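Long-range contacts in HcgC (Methanococcus maripaludis S2, PDB 5O4J), which acts as a SAM-dependent C-methyltransferase, probably methylating a pyridinol precursor during biosynthesis of the [Fe]-hydrogenase cofactor: residues 134-139 with 146-151; 161-166 with 253-258. All coordinates share one frame; numbering follows the deposited sequence.

Contact 1 of 2, residues 134-139 with 146-151; sequences EDPKGN and KIDNTD. With SAH (S-adenosyl-L-homocysteine), chain E; SO4 (sulfate ion), chain F.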
ATOM      1  N   GLU A 134      -2.604  30.318   3.027  1.00 17.84           N
ATOM      2  CA  GLU A 134      -2.741  28.896   2.785  1.00 17.39           C
ATOM      3  C   GLU A 134      -1.509  28.176   3.311  1.00 19.68           C
ATOM      4  O   GLU A 134      -0.378  28.544   2.983  1.00 21.64           O
ATOM      5  CB  GLU A 134      -2.942  28.592   1.300  1.00 20.85           C
ATOM      6  CG  GLU A 134      -3.178  27.104   1.062  1.00 21.05           C
ATOM      7  CD  GLU A 134      -3.600  26.775  -0.348  1.00 21.12           C
ATOM      8  OE1 GLU A 134      -3.420  27.625  -1.242  1.00 21.20           O
ATOM      9  OE2 GLU A 134      -4.114  25.656  -0.544  1.00 19.60           O
ATOM     10  N   ASP A 135      -1.735  27.179   4.167  1.00 19.35           N
ATOM     11  CA  ASP A 135      -0.664  26.327   4.678  1.00 18.46           C
ATOM     12  C   ASP A 135      -0.374  25.242   3.642  1.00 19.75           C
ATOM     13  O   ASP A 135      -1.233  24.383   3.390  1.00 19.53           O
ATOM     14  CB  ASP A 135      -1.084  25.729   6.021  1.00 18.67           C
ATOM     15  CG  ASP A 135      -0.050  24.786   6.612  1.00 21.10           C
ATOM     16  OD1 ASP A 135       1.052  24.631   6.046  1.00 22.64           O
ATOM     17  OD2 ASP A 135      -0.359  24.194   7.675  1.00 23.87           O
ATOM     18  N   PRO A 136       0.810  25.253   3.011  1.00 18.14           N
ATOM     19  CA  PRO A 136       1.112  24.230   1.996  1.00 16.50           C
ATOM     20  C   PRO A 136       1.439  22.869   2.584  1.00 17.66           C
ATOM     21  O   PRO A 136       1.442  21.876   1.846  1.00 17.67           O
ATOM     22  CB  PRO A 136       2.332  24.811   1.271  1.00 17.58           C
ATOM     23  CG  PRO A 136       3.040  25.565   2.328  1.00 20.94           C
ATOM     24  CD  PRO A 136       1.949  26.172   3.199  1.00 19.22           C
ATOM     25  N   LYS A 137       1.734  22.791   3.877  1.00 19.61           N
ATOM     26  CA  LYS A 137       2.062  21.512   4.484  1.00 18.88           C
ATOM     27  C   LYS A 137       0.857  20.590   4.447  1.00 18.05           C
ATOM     28  O   LYS A 137      -0.255  20.993   4.794  1.00 19.43           O
ATOM     29  CB  LYS A 137       2.508  21.707   5.924  1.00 18.23           C
ATOM     30  CG  LYS A 137       3.773  22.532   6.069  1.00 20.72           C
ATOM     31  CD  LYS A 137       4.278  22.522   7.514  1.00 23.97           C
ATOM     32  CE  LYS A 137       3.238  23.043   8.504  1.00 24.98           C
ATOM     33  NZ  LYS A 137       2.818  24.439   8.219  1.00 25.33           N
ATOM     34  N   GLY A 138       1.092  19.352   4.039  1.00 16.47           N
ATOM     35  CA  GLY A 138       0.110  18.297   4.143  1.00 15.88           C
ATOM     36  C   GLY A 138       0.395  17.471   5.379  1.00 17.64           C
ATOM     37  O   GLY A 138       0.531  18.025   6.477  1.00 20.00           O
ATOM     38  N   ASN A 139       0.531  16.161   5.215  1.00 16.93           N
ATOM     39  CA  ASN A 139       0.922  15.287   6.309  1.00 19.94           C
ATOM     40  C   ASN A 139       2.442  15.365   6.487  1.00 21.66           C
ATOM     41  O   ASN A 139       3.120  16.157   5.829  1.00 20.77           O
ATOM     42  CB  ASN A 139       0.391  13.881   6.043  1.00 21.10           C
ATOM     43  CG  ASN A 139      -1.115  13.876   5.750  1.00 20.74           C
ATOM     44  OD1 ASN A 139      -1.559  13.341   4.735  1.00 19.29           O
ATOM     45  ND2 ASN A 139      -1.904  14.497   6.642  1.00 18.98           N
ATOM     46  N   LYS A 146      10.603  22.034   7.134  1.00 22.32           N
ATOM     47  CA  LYS A 146      11.750  22.918   7.361  1.00 26.23           C
ATOM     48  C   LYS A 146      11.706  24.153   6.467  1.00 26.77           C
ATOM     49  O   LYS A 146      12.179  25.225   6.861  1.00 30.12           O
ATOM     50  CB  LYS A 146      13.049  22.143   7.122  1.00 36.30           C
ATOM     51  CG  LYS A 146      14.323  22.900   7.460  1.00 55.10           C
ATOM     52  CD  LYS A 146      15.562  22.121   7.028  1.00 68.30           C
ATOM     53  CE  LYS A 146      16.585  23.015   6.332  1.00 74.33           C
ATOM     54  NZ  LYS A 146      16.935  24.225   7.126  1.00 75.53           N
ATOM     55  N   ILE A 147      11.168  24.025   5.253  1.00 25.32           N
ATOM     56  CA  ILE A 147      11.147  25.154   4.325  1.00 27.18           C
ATOM     57  C   ILE A 147       9.886  25.986   4.462  1.00 25.26           C
ATOM     58  O   ILE A 147       9.838  27.111   3.940  1.00 25.73           O
ATOM     59  CB  ILE A 147      11.307  24.677   2.868  1.00 29.65           C
ATOM     60  CG1 ILE A 147      11.673  25.856   1.964  1.00 39.55           C
ATOM     61  CG2 ILE A 147      10.036  23.999   2.357  1.00 22.53           C
ATOM     62  CD1 ILE A 147      12.497  25.462   0.767  1.00 41.28           C
ATOM     63  N   ASP A 148       8.874  25.480   5.161  1.00 24.41           N
ATOM     64  CA  ASP A 148       7.633  26.212   5.347  1.00 22.33           C
ATOM     65  C   ASP A 148       7.821  27.356   6.337  1.00 24.62           C
ATOM     66  O   ASP A 148       8.527  27.216   7.339  1.00 25.54           O
ATOM     67  CB  ASP A 148       6.554  25.267   5.864  1.00 22.60           C
ATOM     68  CG  ASP A 148       5.280  25.986   6.226  1.00 24.73           C
ATOM     69  OD1 ASP A 148       4.579  26.463   5.312  1.00 26.39           O
ATOM     70  OD2 ASP A 148       4.989  26.081   7.431  1.00 25.01           O
ATOM     71  N   ASN A 149       7.178  28.494   6.059  1.00 24.16           N
ATOM     72  CA  ASN A 149       7.186  29.617   7.002  1.00 26.19           C
ATOM     73  C   ASN A 149       5.807  30.257   7.090  1.00 24.58           C
ATOM     74  O   ASN A 149       5.675  31.474   7.263  1.00 28.11           O
ATOM     75  CB  ASN A 149       8.232  30.659   6.610  1.00 27.12           C
ATOM     76  CG  ASN A 149       7.892  31.365   5.316  1.00 24.84           C
ATOM     77  OD1 ASN A 149       7.065  30.891   4.546  1.00 24.59           O
ATOM     78  ND2 ASN A 149       8.535  32.513   5.074  1.00 27.12           N
ATOM     79  N   THR A 150       4.762  29.432   6.999  1.00 21.95           N
ATOM     80  CA  THR A 150       3.388  29.917   7.055  1.00 21.15           C
ATOM     81  C   THR A 150       3.141  30.810   8.266  1.00 22.10           C
ATOM     82  O   THR A 150       2.509  31.865   8.152  1.00 23.94           O
ATOM     83  CB  THR A 150       2.427  28.719   7.078  1.00 23.40           C
ATOM     84  OG1 THR A 150       2.478  28.043   5.820  1.00 23.34           O
ATOM     85  CG2 THR A 150       0.978  29.148   7.364  1.00 24.47           C
ATOM     86  N   ASP A 151       3.589  30.373   9.442  1.00 23.59           N
ATOM     87  CA  ASP A 151       3.308  31.117  10.665  1.00 29.74           C
ATOM     88  C   ASP A 151       3.909  32.513  10.624  1.00 30.34           C
ATOM     89  O   ASP A 151       3.327  33.457  11.176  1.00 31.82           O
ATOM     90  CB  ASP A 151       3.839  30.351  11.874  1.00 38.01           C
ATOM     91  CG  ASP A 151       3.100  29.046  12.111  1.00 56.94           C
ATOM     92  OD1 ASP A 151       1.901  29.087  12.451  1.00 54.21           O
ATOM     93  OD2 ASP A 151       3.722  27.974  11.946  1.00 75.35           O
TER
HETATM   94  N   SAH E 301      -1.214  26.429  -3.025  1.00 71.85           N
HETATM   95  CA  SAH E 301      -1.577  26.566  -4.467  1.00 46.63           C
HETATM   96  CB  SAH E 301      -0.321  26.426  -5.325  1.00 32.27           C
HETATM   97  CG  SAH E 301       0.515  27.704  -5.310  1.00 24.54           C
HETATM   98  SD  SAH E 301       1.901  27.605  -6.415  1.00 20.90           S
HETATM   99  C   SAH E 301      -2.568  25.523  -4.896  1.00 32.69           C
HETATM  100  O   SAH E 301      -2.942  25.506  -6.095  1.00 20.96           O
HETATM  101  OXT SAH E 301      -2.959  24.715  -4.044  1.00 40.22           O
HETATM  102  C5' SAH E 301       2.598  29.222  -6.252  1.00 19.35           C
HETATM  103  C4' SAH E 301       1.854  30.284  -7.055  1.00 19.11           C
HETATM  104  O4' SAH E 301       2.160  31.568  -6.500  1.00 21.19           O
HETATM  105  C3' SAH E 301       2.335  30.332  -8.493  1.00 16.70           C
HETATM  106  O3' SAH E 301       1.300  30.807  -9.370  1.00 21.24           O
HETATM  107  C2' SAH E 301       3.486  31.304  -8.397  1.00 18.34           C
HETATM  108  O2' SAH E 301       3.859  31.907  -9.640  1.00 20.73           O
HETATM  109  C1' SAH E 301       2.943  32.327  -7.427  1.00 19.13           C
HETATM  110  N9  SAH E 301       3.976  33.024  -6.645  1.00 19.73           N
HETATM  111  C8  SAH E 301       5.099  32.484  -6.120  1.00 20.04           C
HETATM  112  N7  SAH E 301       5.783  33.434  -5.434  1.00 23.17           N
HETATM  113  C5  SAH E 301       5.072  34.576  -5.510  1.00 22.06           C
HETATM  114  C6  SAH E 301       5.215  35.953  -5.002  1.00 25.84           C
HETATM  115  N6  SAH E 301       6.293  36.294  -4.260  1.00 29.56           N
HETATM  116  N1  SAH E 301       4.248  36.839  -5.311  1.00 25.34           N
HETATM  117  C2  SAH E 301       3.171  36.511  -6.039  1.00 29.62           C
HETATM  118  N3  SAH E 301       2.973  35.280  -6.540  1.00 26.19           N
HETATM  119  C4  SAH E 301       3.879  34.300  -6.305  1.00 20.65           C
HETATM  120  S   SO4 F 302      -0.976  16.592   9.953  1.00 56.27           S
HETATM  121  O1  SO4 F 302      -1.692  17.693   9.275  1.00 48.36           O
HETATM  122  O2  SO4 F 302       0.437  16.983  10.178  1.00 60.68           O
HETATM  123  O3  SO4 F 302      -1.027  15.397   9.086  1.00 44.58           O
HETATM  124  O4  SO4 F 302      -1.629  16.299  11.248  1.00 78.12           O
HETATM  125  O   HOH W   1       1.690  26.159  10.165  1.00 32.35           O
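Lys137 lies across Asp148 at about a right angle and ends in a salt bridge to it. Its CB leaves the main chain toward residues 146-151. Lys137 CG then packs 3.8 Å from Asp148 CG, the carboxylate carbon. Lys137 CD comes 3.6 Å from Asp148 OD2. Two successive bends, chi3 -58° and chi4 -60°, curl the chain so that NZ stands between two aspartates. There NZ bonds Asp148 OD2 at 2.8 Å, from well above the carboxylate plane, and Asp135 OD1 at 2.8 Å; a water takes a further N-H and leads on to Asp151 OD2. The backbone N of Lys137 grips the same Asp135 OD1 from the opposite face of its carboxylate, making an Asx turn. Asp148 OD1 in turn receives Thr150 OG1 at 2.7 Å on its syn lone pair. Asp148 OD1 lies only 4.0 Å from Asp135 OD1, so the ammonium probably offsets the repulsion. With an alanine in place of Lys137 the shared ammonium is gone, which is likely to leave the two nearby carboxylates without their common counter-charge. Beside the network, Pro136 CD packs 3.3 Å from Thr150 OG1, and the proline also touches the bound PJL ligand. Glu134, salt-bridged to Lys29, reaches the amino N of S-adenosylhomocysteine through OE1 in a weak bond. The network thus ties the loop after parallel strand 130-134 to the end of helix 142-147, at the C-terminal strand ends where Rossmann-like folds characteristically hold their ligands.

Contact 2 of 2, residues 161-166 with 253-258; sequences GVLKTY and VDSFVK. With SO4 (sulfate ion), chain P.
Leu163 packs CD1 between Val257 and Ser255 on the close-fitting face of this antiparallel strand pair, 3.8 Å from Val257 CG2 and 3.4 Å from Ser255 OG. Further along, Ser255 OG donates to Thr165 OG1 at 2.8 Å, and Thr165 CG2 meets Val253 CG1 at 3.6 Å. Helix 18-37 lies against this face, touching Leu163, Thr165, Ser255 and Val257. Gly161 keeps its CA 3.6 Å from Val257 CG1, where a CB would clash. Val162 with Lys258, Lys164 with Phe256 and Tyr166 with Asp254 are hydrogen-bonded pairs, six backbone bonds in all; the straightest runs from Lys164 N to Phe256 O, with 174° at the hydrogen. Strand 253-259 closes one edge of the Rossmann-like sheet within the chain, running against six parallel strands. On the other, looser face the ends of Lys164 and Lys258 lead away from the partner strand, and Lys258 is exposed. Phe256 CG sits between the backbone N and carbonyl carbon, chi1 51°, holding the ring over the partner strand: Lys164 O lies over one ring face, offset toward the rim, and CZ reaches the edge of the Tyr166 ring, 3.8 Å from CE2. Lys258, extended and salt-bridged to Asp151 of the second subunit, also bonds O1 of a sulfate, probably from the crystallisation liquor; Lys164 NZ, salt-bridged to Asp135, bonds its O4, and the same two lysines of that subunit bond it too. The ring of the second subunit's His140 meets the Tyr166 ring, planes at about 35°, and its NE2 is hydrogen-bonded to Asp254 OD2.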
ATOM      1  N   GLY A 161      -6.506  33.679   9.480  1.00 22.77           N
ATOM      2  CA  GLY A 161      -6.870  32.292   9.263  1.00 22.21           C
ATOM      3  C   GLY A 161      -5.834  31.582   8.417  1.00 20.21           C
ATOM      4  O   GLY A 161      -5.150  32.192   7.594  1.00 21.04           O
ATOM      5  N   VAL A 162      -5.732  30.272   8.629  1.00 20.56           N
ATOM      6  CA  VAL A 162      -4.817  29.416   7.883  1.00 19.96           C
ATOM      7  C   VAL A 162      -5.651  28.386   7.138  1.00 18.62           C
ATOM      8  O   VAL A 162      -6.369  27.598   7.762  1.00 20.42           O
ATOM      9  CB  VAL A 162      -3.792  28.733   8.803  1.00 21.96           C
ATOM     10  CG1 VAL A 162      -2.885  27.807   8.003  1.00 21.29           C
ATOM     11  CG2 VAL A 162      -2.967  29.768   9.536  1.00 24.21           C
ATOM     12  N   LEU A 163      -5.547  28.381   5.807  1.00 17.38           N
ATOM     13  CA  LEU A 163      -6.313  27.456   4.981  1.00 16.88           C
ATOM     14  C   LEU A 163      -5.571  26.130   4.887  1.00 17.58           C
ATOM     15  O   LEU A 163      -4.448  26.076   4.374  1.00 18.90           O
ATOM     16  CB  LEU A 163      -6.533  28.054   3.592  1.00 16.46           C
ATOM     17  CG  LEU A 163      -7.181  27.133   2.562  1.00 19.61           C
ATOM     18  CD1 LEU A 163      -8.603  26.774   2.942  1.00 20.47           C
ATOM     19  CD2 LEU A 163      -7.118  27.794   1.199  1.00 21.93           C
ATOM     20  N   LYS A 164      -6.191  25.070   5.385  1.00 17.26           N
ATOM     21  CA  LYS A 164      -5.589  23.747   5.405  1.00 16.45           C
ATOM     22  C   LYS A 164      -6.417  22.800   4.548  1.00 17.51           C
ATOM     23  O   LYS A 164      -7.648  22.895   4.511  1.00 17.18           O
ATOM     24  CB  LYS A 164      -5.486  23.211   6.837  1.00 18.25           C
ATOM     25  CG  LYS A 164      -4.697  24.118   7.793  1.00 25.22           C
ATOM     26  CD  LYS A 164      -4.753  23.578   9.225  1.00 32.05           C
ATOM     27  CE  LYS A 164      -3.892  24.405  10.182  1.00 41.95           C
ATOM     28  NZ  LYS A 164      -2.428  24.363   9.869  1.00 45.71           N
ATOM     29  N   THR A 165      -5.742  21.880   3.864  1.00 18.73           N
ATOM     30  CA  THR A 165      -6.433  20.913   3.024  1.00 17.08           C
ATOM     31  C   THR A 165      -5.716  19.578   3.122  1.00 16.44           C
ATOM     32  O   THR A 165      -4.521  19.483   2.812  1.00 17.77           O
ATOM     33  CB  THR A 165      -6.509  21.385   1.566  1.00 15.61           C
ATOM     34  OG1 THR A 165      -7.029  22.722   1.501  1.00 16.57           O
ATOM     35  CG2 THR A 165      -7.425  20.473   0.776  1.00 14.44           C
ATOM     36  N   TYR A 166      -6.458  18.548   3.527  1.00 16.19           N
ATOM     37  CA  TYR A 166      -5.926  17.205   3.694  1.00 16.11           C
ATOM     38  C   TYR A 166      -6.868  16.203   3.046  1.00 17.14           C
ATOM     39  O   TYR A 166      -8.016  16.512   2.705  1.00 19.02           O
ATOM     40  CB  TYR A 166      -5.758  16.829   5.169  1.00 17.35           C
ATOM     41  CG  TYR A 166      -5.033  17.857   5.995  1.00 17.14           C
ATOM     42  CD1 TYR A 166      -3.686  18.113   5.798  1.00 19.39           C
ATOM     43  CD2 TYR A 166      -5.697  18.563   6.994  1.00 19.34           C
ATOM     44  CE1 TYR A 166      -3.021  19.057   6.567  1.00 21.68           C
ATOM     45  CE2 TYR A 166      -5.040  19.501   7.766  1.00 21.46           C
ATOM     46  CZ  TYR A 166      -3.714  19.747   7.553  1.00 22.04           C
ATOM     47  OH  TYR A 166      -3.073  20.687   8.338  1.00 21.57           O
ATOM     48  N   VAL A 253     -11.050  14.652   0.158  1.00 17.09           N
ATOM     49  CA  VAL A 253     -10.438  15.963   0.345  1.00 19.00           C
ATOM     50  C   VAL A 253     -11.296  16.784   1.296  1.00 17.50           C
ATOM     51  O   VAL A 253     -12.522  16.880   1.138  1.00 19.35           O
ATOM     52  CB  VAL A 253     -10.244  16.682  -0.997  1.00 18.76           C
ATOM     53  CG1 VAL A 253      -9.665  18.081  -0.788  1.00 17.06           C
ATOM     54  CG2 VAL A 253      -9.326  15.867  -1.893  1.00 18.43           C
ATOM     55  N   ASP A 254     -10.651  17.347   2.307  1.00 16.28           N
ATOM     56  CA  ASP A 254     -11.293  18.158   3.332  1.00 16.85           C
ATOM     57  C   ASP A 254     -10.484  19.439   3.472  1.00 17.64           C
ATOM     58  O   ASP A 254      -9.292  19.378   3.790  1.00 17.26           O
ATOM     59  CB  ASP A 254     -11.333  17.379   4.644  1.00 19.78           C
ATOM     60  CG  ASP A 254     -12.248  17.992   5.668  1.00 29.21           C
ATOM     61  OD1 ASP A 254     -13.067  18.861   5.300  1.00 31.49           O
ATOM     62  OD2 ASP A 254     -12.136  17.589   6.842  1.00 30.42           O
ATOM     63  N   SER A 255     -11.108  20.583   3.175  1.00 18.91           N
ATOM     64  CA  SER A 255     -10.467  21.892   3.251  1.00 18.24           C
ATOM     65  C   SER A 255     -11.170  22.756   4.286  1.00 19.75           C
ATOM     66  O   SER A 255     -12.403  22.766   4.368  1.00 21.07           O
ATOM     67  CB  SER A 255     -10.494  22.608   1.900  1.00 18.69           C
ATOM     68  OG  SER A 255      -9.652  23.742   1.934  1.00 20.28           O
ATOM     69  N   PHE A 256     -10.392  23.471   5.092  1.00 19.43           N
ATOM     70  CA  PHE A 256     -10.991  24.313   6.122  1.00 21.93           C
ATOM     71  C   PHE A 256      -9.995  25.383   6.528  1.00 21.57           C
ATOM     72  O   PHE A 256      -8.780  25.191   6.425  1.00 23.12           O
ATOM     73  CB  PHE A 256     -11.431  23.495   7.342  1.00 24.56           C
ATOM     74  CG  PHE A 256     -10.362  22.589   7.890  1.00 26.03           C
ATOM     75  CD1 PHE A 256     -10.184  21.311   7.365  1.00 30.97           C
ATOM     76  CD2 PHE A 256      -9.546  23.007   8.929  1.00 27.91           C
ATOM     77  CE1 PHE A 256      -9.200  20.471   7.871  1.00 31.01           C
ATOM     78  CE2 PHE A 256      -8.561  22.177   9.433  1.00 27.35           C
ATOM     79  CZ  PHE A 256      -8.396  20.905   8.908  1.00 27.84           C
ATOM     80  N   VAL A 257     -10.518  26.520   6.976  1.00 19.71           N
ATOM     81  CA  VAL A 257      -9.684  27.582   7.514  1.00 20.39           C
ATOM     82  C   VAL A 257      -9.715  27.483   9.030  1.00 25.20           C
ATOM     83  O   VAL A 257     -10.787  27.529   9.651  1.00 26.25           O
ATOM     84  CB  VAL A 257     -10.134  28.973   7.044  1.00 20.33           C
ATOM     85  CG1 VAL A 257      -9.139  30.022   7.577  1.00 21.65           C
ATOM     86  CG2 VAL A 257     -10.217  29.032   5.527  1.00 20.94           C
ATOM     87  N   LYS A 258      -8.541  27.340   9.620  1.00 23.33           N
ATOM     88  CA  LYS A 258      -8.401  27.357  11.068  1.00 23.77           C
ATOM     89  C   LYS A 258      -8.080  28.781  11.499  1.00 23.39           C
ATOM     90  O   LYS A 258      -7.090  29.368  11.051  1.00 23.16           O
ATOM     91  CB  LYS A 258      -7.311  26.398  11.531  1.00 28.42           C
ATOM     92  CG  LYS A 258      -7.190  26.337  13.047  1.00 32.88           C
ATOM     93  CD  LYS A 258      -6.025  25.497  13.497  1.00 35.20           C
ATOM     94  CE  LYS A 258      -5.861  25.616  15.004  1.00 41.70           C
ATOM     95  NZ  LYS A 258      -4.659  24.900  15.498  1.00 42.23           N
TER
HETATM   96  S   SO4 P 303      -1.629  24.011  13.846  1.00 56.11           S
HETATM   97  O1  SO4 P 303      -2.707  24.972  13.539  1.00 59.90           O
HETATM   98  O2  SO4 P 303      -0.790  24.565  14.928  1.00 57.63           O
HETATM   99  O3  SO4 P 303      -2.233  22.732  14.283  1.00 55.65           O
HETATM  100  O4  SO4 P 303      -0.797  23.792  12.642  1.00 57.48           O

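Both segments of contact 1 precede both of contact 2 in the sequence, and the contact centres lie 12 Å apart. Strand 159-167 joins them: it follows helix 142-147 in the chain, and in the seven-stranded sheet strand 130-134, which runs into residues 134-139, borders it on one side and strand 253-259 on the other. Asp135 is the direct junction, its N probably hydrogen-bonded to Leu163 O at 2.9 Å and its carboxylate the point where Lys164 joins the two contacts. The ligand-lining loop is thus linked through strand 159-167 to the edge strand. Both contacts reach the second subunit, consistent with the ligand site and the subunit interface being built on the same part of the sheet.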